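Local coordinates for protein NADH kinase POS5, mitochondrial (Saccharomyces cerevisiae, PDB 3AFO) that phosphorylates NADH, and less readily NAD+, with ATP in yeast mitochondria, supplying the cell with the reductant NADPH, at residues L212-I217 with R226-G231; I284-K289 with L311-E316. One frame throughout, in Å; residues are numbered along the deposited sequence. Where two conformers were deposited one is given.

Overall arrangement
Both contacts lie in the C-terminal domain of the kinase, their centres about 9 Å apart, and share one antiparallel sheet in which strands 213-219 and 282-286 are neighbours. Contact 1 is the hairpin pairing on one side of strand 213-219; contact 2 pairs strand 282-286 with a turn. Asn-214 O lies 2.7 Å from Gly-287 N, Arg-226 NH2 lies 2.6 Å from Ser-288 O, and Leu-215 CD2 packs on Ile-286 CD1 at 3.5 Å. Contact 1 borders the nicotinamide of an NADH also held by the second subunit, and so lies at the subunit interface. Contact 2 stands back, the side chain of Ser-288 about 12 Å from a bound NADH.

Contact 1: residues L212-I217 with R226-G231. With NAI (1,4-dihydronicotinamide adenine dinucleotide), chain F.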
loop_
_atom_site.group_PDB
_atom_site.type_symbol
_atom_site.label_atom_id
_atom_site.label_comp_id
_atom_site.label_asym_id
_atom_site.label_seq_id
_atom_site.Cartn_x
_atom_site.Cartn_y
_atom_site.Cartn_z
ATOM N N LEU A 212 8.558 -19.459 -5.979
ATOM C CA LEU A 212 7.627 -18.936 -5.001
ATOM C C LEU A 212 7.031 -20.090 -4.209
ATOM O O LEU A 212 6.885 -21.197 -4.734
ATOM C CB LEU A 212 6.527 -18.120 -5.699
ATOM C CG LEU A 212 6.928 -16.729 -6.217
ATOM C CD1 LEU A 212 7.879 -16.765 -7.427
ATOM C CD2 LEU A 212 5.714 -15.937 -6.584
ATOM N N THR A 213 6.711 -19.821 -2.944
ATOM C CA THR A 213 6.006 -20.774 -2.092
ATOM C C THR A 213 4.550 -20.819 -2.541
ATOM O O THR A 213 4.037 -19.838 -3.068
ATOM C CB THR A 213 6.039 -20.347 -0.598
ATOM O OG1 THR A 213 5.264 -19.155 -0.418
ATOM C CG2 THR A 213 7.466 -20.073 -0.124
ATOM N N ASN A 214 3.900 -21.962 -2.358
ATOM C CA ASN A 214 2.475 -22.094 -2.613
ATOM C C ASN A 214 1.864 -22.596 -1.324
ATOM O O ASN A 214 2.127 -23.734 -0.926
ATOM C CB ASN A 214 2.215 -23.088 -3.746
ATOM C CG ASN A 214 2.855 -22.659 -5.064
ATOM O OD1 ASN A 214 2.330 -21.795 -5.776
ATOM N ND2 ASN A 214 3.990 -23.265 -5.393
ATOM N N LEU A 215 1.077 -21.748 -0.660
ATOM C CA LEU A 215 0.592 -22.024 0.693
ATOM C C LEU A 215 -0.925 -21.974 0.792
ATOM O O LEU A 215 -1.556 -21.001 0.355
ATOM C CB LEU A 215 1.167 -21.014 1.685
ATOM C CG LEU A 215 2.655 -20.697 1.650
ATOM C CD1 LEU A 215 2.911 -19.573 2.650
ATOM C CD2 LEU A 215 3.504 -21.928 1.983
ATOM N N ASP A 216 -1.496 -23.022 1.375
ATOM C CA ASP A 216 -2.936 -23.102 1.583
ATOM C C ASP A 216 -3.252 -22.783 3.025
ATOM O O ASP A 216 -2.770 -23.459 3.950
ATOM C CB ASP A 216 -3.458 -24.490 1.194
ATOM C CG ASP A 216 -3.268 -24.780 -0.289
ATOM O OD1 ASP A 216 -3.687 -23.946 -1.115
ATOM O OD2 ASP A 216 -2.682 -25.827 -0.623
ATOM N N ILE A 217 -4.069 -21.748 3.204
ATOM C CA ILE A 217 -4.338 -21.179 4.512
ATOM C C ILE A 217 -5.768 -21.490 4.938
ATOM O O ILE A 217 -6.719 -21.260 4.176
ATOM C CB ILE A 217 -4.118 -19.637 4.503
ATOM C CG1 ILE A 217 -2.666 -19.309 4.125
ATOM C CG2 ILE A 217 -4.477 -19.046 5.862
ATOM C CD1 ILE A 217 -2.415 -17.856 3.748
ATOM N N ARG A 226 -5.394 -19.772 -1.186
ATOM C CA ARG A 226 -4.043 -20.175 -1.587
ATOM C C ARG A 226 -3.245 -18.935 -1.946
ATOM O O ARG A 226 -3.698 -18.108 -2.744
ATOM C CB ARG A 226 -4.097 -21.081 -2.818
ATOM C CG ARG A 226 -2.746 -21.308 -3.499
ATOM C CD ARG A 226 -2.231 -22.721 -3.252
ATOM N NE ARG A 226 -1.576 -23.203 -4.444
ATOM C CZ ARG A 226 -1.265 -24.468 -4.694
ATOM N NH1 ARG A 226 -1.533 -25.449 -3.824
ATOM N NH2 ARG A 226 -0.683 -24.742 -5.836
ATOM N N THR A 227 -2.056 -18.797 -1.377
ATOM C CA THR A 227 -1.190 -17.709 -1.793
ATOM C C THR A 227 0.098 -18.248 -2.421
ATOM O O THR A 227 0.693 -19.213 -1.914
ATOM C CB THR A 227 -0.900 -16.707 -0.650
ATOM O OG1 THR A 227 -0.021 -15.671 -1.120
ATOM C CG2 THR A 227 -0.275 -17.402 0.572
ATOM N N THR A 228 0.507 -17.604 -3.512
ATOM C CA THR A 228 1.770 -17.863 -4.201
ATOM C C THR A 228 2.632 -16.615 -4.011
ATOM O O THR A 228 2.285 -15.536 -4.504
ATOM C CB THR A 228 1.517 -18.144 -5.689
ATOM O OG1 THR A 228 0.752 -19.348 -5.813
ATOM C CG2 THR A 228 2.823 -18.303 -6.461
ATOM N N ALA A 229 3.729 -16.747 -3.267
ATOM C CA ALA A 229 4.423 -15.568 -2.729
ATOM C C ALA A 229 5.835 -15.889 -2.302
ATOM O O ALA A 229 6.238 -17.052 -2.337
ATOM C CB ALA A 229 3.635 -15.033 -1.521
ATOM N N ASP A 230 6.580 -14.867 -1.875
ATOM C CA ASP A 230 7.786 -15.104 -1.079
ATOM C C ASP A 230 7.455 -15.901 0.184
ATOM O O ASP A 230 8.245 -16.752 0.619
ATOM C CB ASP A 230 8.475 -13.784 -0.694
ATOM C CG ASP A 230 9.288 -13.200 -1.822
ATOM O OD1 ASP A 230 9.392 -13.839 -2.894
ATOM O OD2 ASP A 230 9.821 -12.093 -1.640
ATOM N N GLY A 231 6.301 -15.598 0.793
ATOM C CA GLY A 231 5.876 -16.279 2.011
ATOM C C GLY A 231 4.739 -15.573 2.726
ATOM O O GLY A 231 3.985 -14.816 2.115
HETATM P PA NAI F . 8.730 -18.333 -12.070
HETATM O O1A NAI F . 7.911 -19.423 -12.672
HETATM O O2A NAI F . 9.484 -18.742 -10.712
HETATM O O5B NAI F . 7.911 -17.150 -11.494
HETATM C C5B NAI F . 7.376 -16.254 -12.334
HETATM C C4B NAI F . 5.975 -15.978 -11.908
HETATM O O4B NAI F . 5.927 -14.599 -12.276
HETATM C C3B NAI F . 5.124 -16.753 -12.906
HETATM O O3B NAI F . 3.769 -16.743 -12.445
HETATM C C2B NAI F . 5.302 -15.891 -14.154
HETATM O O2B NAI F . 4.237 -16.057 -15.090
HETATM C C1B NAI F . 5.226 -14.497 -13.539
HETATM N N9A NAI F . 5.924 -13.468 -14.338
HETATM C C8A NAI F . 7.174 -13.540 -14.825
HETATM N N7A NAI F . 7.440 -12.426 -15.505
HETATM C C5A NAI F . 6.359 -11.642 -15.441
HETATM C C6A NAI F . 6.050 -10.382 -15.929
HETATM N N6A NAI F . 6.937 -9.664 -16.644
HETATM N N1A NAI F . 4.830 -9.881 -15.669
HETATM C C2A NAI F . 3.933 -10.552 -14.959
HETATM N N3A NAI F . 4.192 -11.752 -14.471
HETATM C C4A NAI F . 5.397 -12.312 -14.695
HETATM O O3 NAI F . 9.977 -17.816 -13.033
HETATM P PN NAI F . 9.859 -17.190 -14.502
HETATM O O1N NAI F . 8.542 -17.523 -15.097
HETATM O O2N NAI F . 11.115 -17.570 -15.180
HETATM O O5D NAI F . 9.888 -15.587 -14.211
HETATM C C5D NAI F . 10.997 -15.006 -13.488
HETATM C C4D NAI F . 10.483 -13.866 -12.597
HETATM O O4D NAI F . 9.958 -14.436 -11.391
HETATM C C3D NAI F . 11.585 -12.952 -12.059
HETATM O O3D NAI F . 11.975 -12.013 -13.068
HETATM C C2D NAI F . 10.845 -12.245 -10.908
HETATM O O2D NAI F . 10.255 -11.008 -11.363
HETATM C C1D NAI F . 9.723 -13.259 -10.554
HETATM N N1N NAI F . 9.812 -13.501 -9.095
HETATM C C2N NAI F . 8.740 -13.061 -8.302
HETATM C C3N NAI F . 8.754 -13.228 -6.925
HETATM C C7N NAI F . 7.539 -12.723 -6.123
HETATM O O7N NAI F . 7.464 -12.827 -4.895
HETATM N N7N NAI F . 6.613 -12.147 -6.873
HETATM C C4N NAI F . 9.859 -13.834 -6.308
HETATM C C5N NAI F . 10.946 -14.276 -7.094
HETATM C C6N NAI F . 10.928 -14.112 -8.478
#
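Arg-226 lies along the Asn-214 and Asp-216 side of the hairpin. Its CB and CG run past Asp-216 OD1; NE and CZ pass Asn-214 CB, which sits 3.7 Å above the guanidinium plane toward its rim. CG leaves anti to the backbone N (chi1 167°), and bends at chi2 and chi3 carry the tip over Asn-214. NH1 makes a weak salt bridge to Asp-216 OD2 (3.4 Å), with the carboxylate turned 31° from the guanidinium plane, while NH2 is hydrogen-bonded to Ser-288 O. Cut back to an alanine, this position would probably leave Ser-288 O without its NH2 donor and Asp-216 without a nearby positive charge.

Between the strands, Leu-215 N donates to Thr-227 O (2.9 Å) and Thr-227 N to Leu-215 O (2.8 Å). Further along, Ala-229 O accepts twice from Thr-213: N at 2.9 Å, and OG1 at 3.0 Å from above the carbonyl plane. Leu-212 closes this end, CD1 against the nicotinamide carbon C3N (3.7 Å) and CD2 beside Thr-228 CG2 (3.7 Å).

The chain turns a corner at Ala-229 and Asp-230, and Asp-230 with Gly-231 forms a classic beta bulge opposite Ile-264. Asp-230 OD1 forms a salt bridge with Arg-206, and OD2 a hydrogen bond with Tyr-243 OH of the second subunit. Strand 282-286 pairs with strand 213-219 on the side away from strand 222-228; Met-261 and Pro-266 touch Ile-217 and Thr-227.

Contact 2: residues I284-K289 with L311-E316; sequences IKIGSK and LDVGDE
This is a strand paired with a beta turn: Ile-286 of strand 282-286 meets the type II turn from Asp-312 to Asp-315 that leads from strand 306-311 into strand 316-321. Ile-286 N donates to Asp-315 O (3.0 Å, nearly straight at 171°), and its carbonyl receives Gly-314 N at 2.8 Å. The positive phi of Gly-314 would press a CB against the preceding carbonyl, so the turn calls for glycine there. Asp-315 OD2 accepts Asp-312 N at 2.9 Å from above the carboxylate plane; Lys-187 NZ forms a salt bridge to OD2, while the backbone N of Lys-188 hydrogen-bonds to OD1.

Ile-286 CB rests on Asp-312 O (3.5 Å), with CG1 reaching toward Leu-311 CD1. In Val-313, chi1 of 168° puts CG2 anti to the carbonyl carbon, where it meets Gly-287 O at 3.5 Å and Ser-288 CB. Lys-285 and Glu-316 form an antiparallel non-hydrogen-bonded pair; their side chains cross obliquely, CG atoms 3.7 Å apart, and the Glu-316 carboxylate has its salt bridge with Arg-283.

Ile-286 packs across to Leu-204 and Val-299 of the six-stranded sheet, to which Leu-311 belongs, while strand 213-219 flanks strand 282-286 on its other side.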
loop_
_atom_site.group_PDB
_atom_site.type_symbol
_atom_site.label_atom_id
_atom_site.label_comp_id
_atom_site.label_asym_id
_atom_site.label_seq_id
_atom_site.Cartn_x
_atom_site.Cartn_y
_atom_site.Cartn_z
ATOM N N ILE A 284 -1.653 -23.734 8.076
ATOM C CA ILE A 284 -1.029 -23.479 6.777
ATOM C C ILE A 284 -0.306 -24.734 6.257
ATOM O O ILE A 284 0.606 -25.246 6.903
ATOM C CB ILE A 284 -0.076 -22.245 6.812
ATOM C CG1 ILE A 284 -0.837 -20.992 7.283
ATOM C CG2 ILE A 284 0.581 -22.030 5.429
ATOM C CD1 ILE A 284 0.019 -19.717 7.378
ATOM N N LYS A 285 -0.763 -25.237 5.113
ATOM C CA LYS A 285 -0.171 -26.404 4.482
ATOM C C LYS A 285 0.674 -25.985 3.274
ATOM O O LYS A 285 0.241 -25.160 2.459
ATOM C CB LYS A 285 -1.269 -27.367 4.045
ATOM C CG LYS A 285 -0.775 -28.737 3.579
ATOM C CD LYS A 285 -1.978 -29.654 3.309
ATOM C CE LYS A 285 -1.543 -31.069 2.930
ATOM N NZ LYS A 285 -2.738 -31.892 2.540
ATOM N N ILE A 286 1.879 -26.542 3.187
ATOM C CA ILE A 286 2.789 -26.286 2.076
ATOM C C ILE A 286 2.305 -27.061 0.851
ATOM O O ILE A 286 2.299 -28.298 0.857
ATOM C CB ILE A 286 4.255 -26.707 2.425
ATOM C CG1 ILE A 286 4.685 -26.168 3.803
ATOM C CG2 ILE A 286 5.222 -26.309 1.315
ATOM C CD1 ILE A 286 4.582 -24.623 3.985
ATOM N N GLY A 287 1.871 -26.331 -0.176
ATOM C CA GLY A 287 1.396 -26.943 -1.415
ATOM C C GLY A 287 2.403 -26.805 -2.543
ATOM O O GLY A 287 3.560 -26.456 -2.321
ATOM N N SER A 288 1.957 -27.092 -3.758
ATOM C CA SER A 288 2.767 -26.891 -4.955
ATOM C C SER A 288 1.823 -26.722 -6.134
ATOM O O SER A 288 0.619 -26.937 -5.996
ATOM C CB SER A 288 3.703 -28.084 -5.185
ATOM O OG SER A 288 2.959 -29.271 -5.396
ATOM N N LYS A 289 2.361 -26.324 -7.285
ATOM C CA LYS A 289 1.588 -26.311 -8.537
ATOM C C LYS A 289 1.815 -27.609 -9.314
ATOM O O LYS A 289 2.876 -28.230 -9.195
ATOM C CB LYS A 289 1.912 -25.076 -9.397
ATOM C CG LYS A 289 3.150 -24.282 -8.967
ATOM C CD LYS A 289 4.450 -24.929 -9.437
ATOM C CE LYS A 289 5.552 -24.728 -8.405
ATOM N NZ LYS A 289 5.383 -25.626 -7.216
ATOM N N LEU A 311 11.020 -26.851 5.133
ATOM C CA LEU A 311 9.809 -27.650 5.069
ATOM C C LEU A 311 9.593 -28.151 3.656
ATOM O O LEU A 311 10.070 -27.549 2.684
ATOM C CB LEU A 311 8.584 -26.857 5.544
ATOM C CG LEU A 311 8.546 -26.277 6.963
ATOM C CD1 LEU A 311 7.136 -25.752 7.278
ATOM C CD2 LEU A 311 9.005 -27.284 8.017
ATOM N N ASP A 312 8.871 -29.262 3.564
ATOM C CA ASP A 312 8.559 -29.922 2.305
ATOM C C ASP A 312 7.072 -29.787 1.996
ATOM O O ASP A 312 6.258 -29.551 2.889
ATOM C CB ASP A 312 8.937 -31.415 2.384
ATOM C CG ASP A 312 10.327 -31.637 2.980
ATOM O OD1 ASP A 312 11.273 -30.925 2.580
ATOM O OD2 ASP A 312 10.474 -32.512 3.855
ATOM N N VAL A 313 6.730 -29.940 0.722
ATOM C CA VAL A 313 5.339 -30.042 0.293
ATOM C C VAL A 313 4.634 -31.105 1.134
ATOM O O VAL A 313 5.129 -32.231 1.264
ATOM C CB VAL A 313 5.261 -30.394 -1.217
ATOM C CG1 VAL A 313 3.847 -30.803 -1.624
ATOM C CG2 VAL A 313 5.749 -29.225 -2.061
ATOM N N GLY A 314 3.497 -30.729 1.723
ATOM C CA GLY A 314 2.726 -31.617 2.577
ATOM C C GLY A 314 2.856 -31.356 4.068
ATOM O O GLY A 314 1.984 -31.763 4.838
ATOM N N ASP A 315 3.942 -30.700 4.484
ATOM C CA ASP A 315 4.100 -30.267 5.871
ATOM C C ASP A 315 3.001 -29.237 6.185
ATOM O O ASP A 315 2.505 -28.563 5.281
ATOM C CB ASP A 315 5.481 -29.625 6.096
ATOM C CG ASP A 315 6.651 -30.628 6.003
ATOM O OD1 ASP A 315 6.427 -31.848 5.867
ATOM O OD2 ASP A 315 7.815 -30.176 6.051
ATOM N N GLU A 316 2.611 -29.135 7.452
ATOM C CA GLU A 316 1.681 -28.088 7.896
ATOM C C GLU A 316 2.170 -27.465 9.175
ATOM O O GLU A 316 2.782 -28.150 10.016
ATOM C CB GLU A 316 0.294 -28.643 8.212
ATOM C CG GLU A 316 -0.386 -29.458 7.150
ATOM C CD GLU A 316 -1.612 -30.150 7.716
ATOM O OE1 GLU A 316 -1.601 -30.482 8.918
ATOM O OE2 GLU A 316 -2.588 -30.366 6.974
#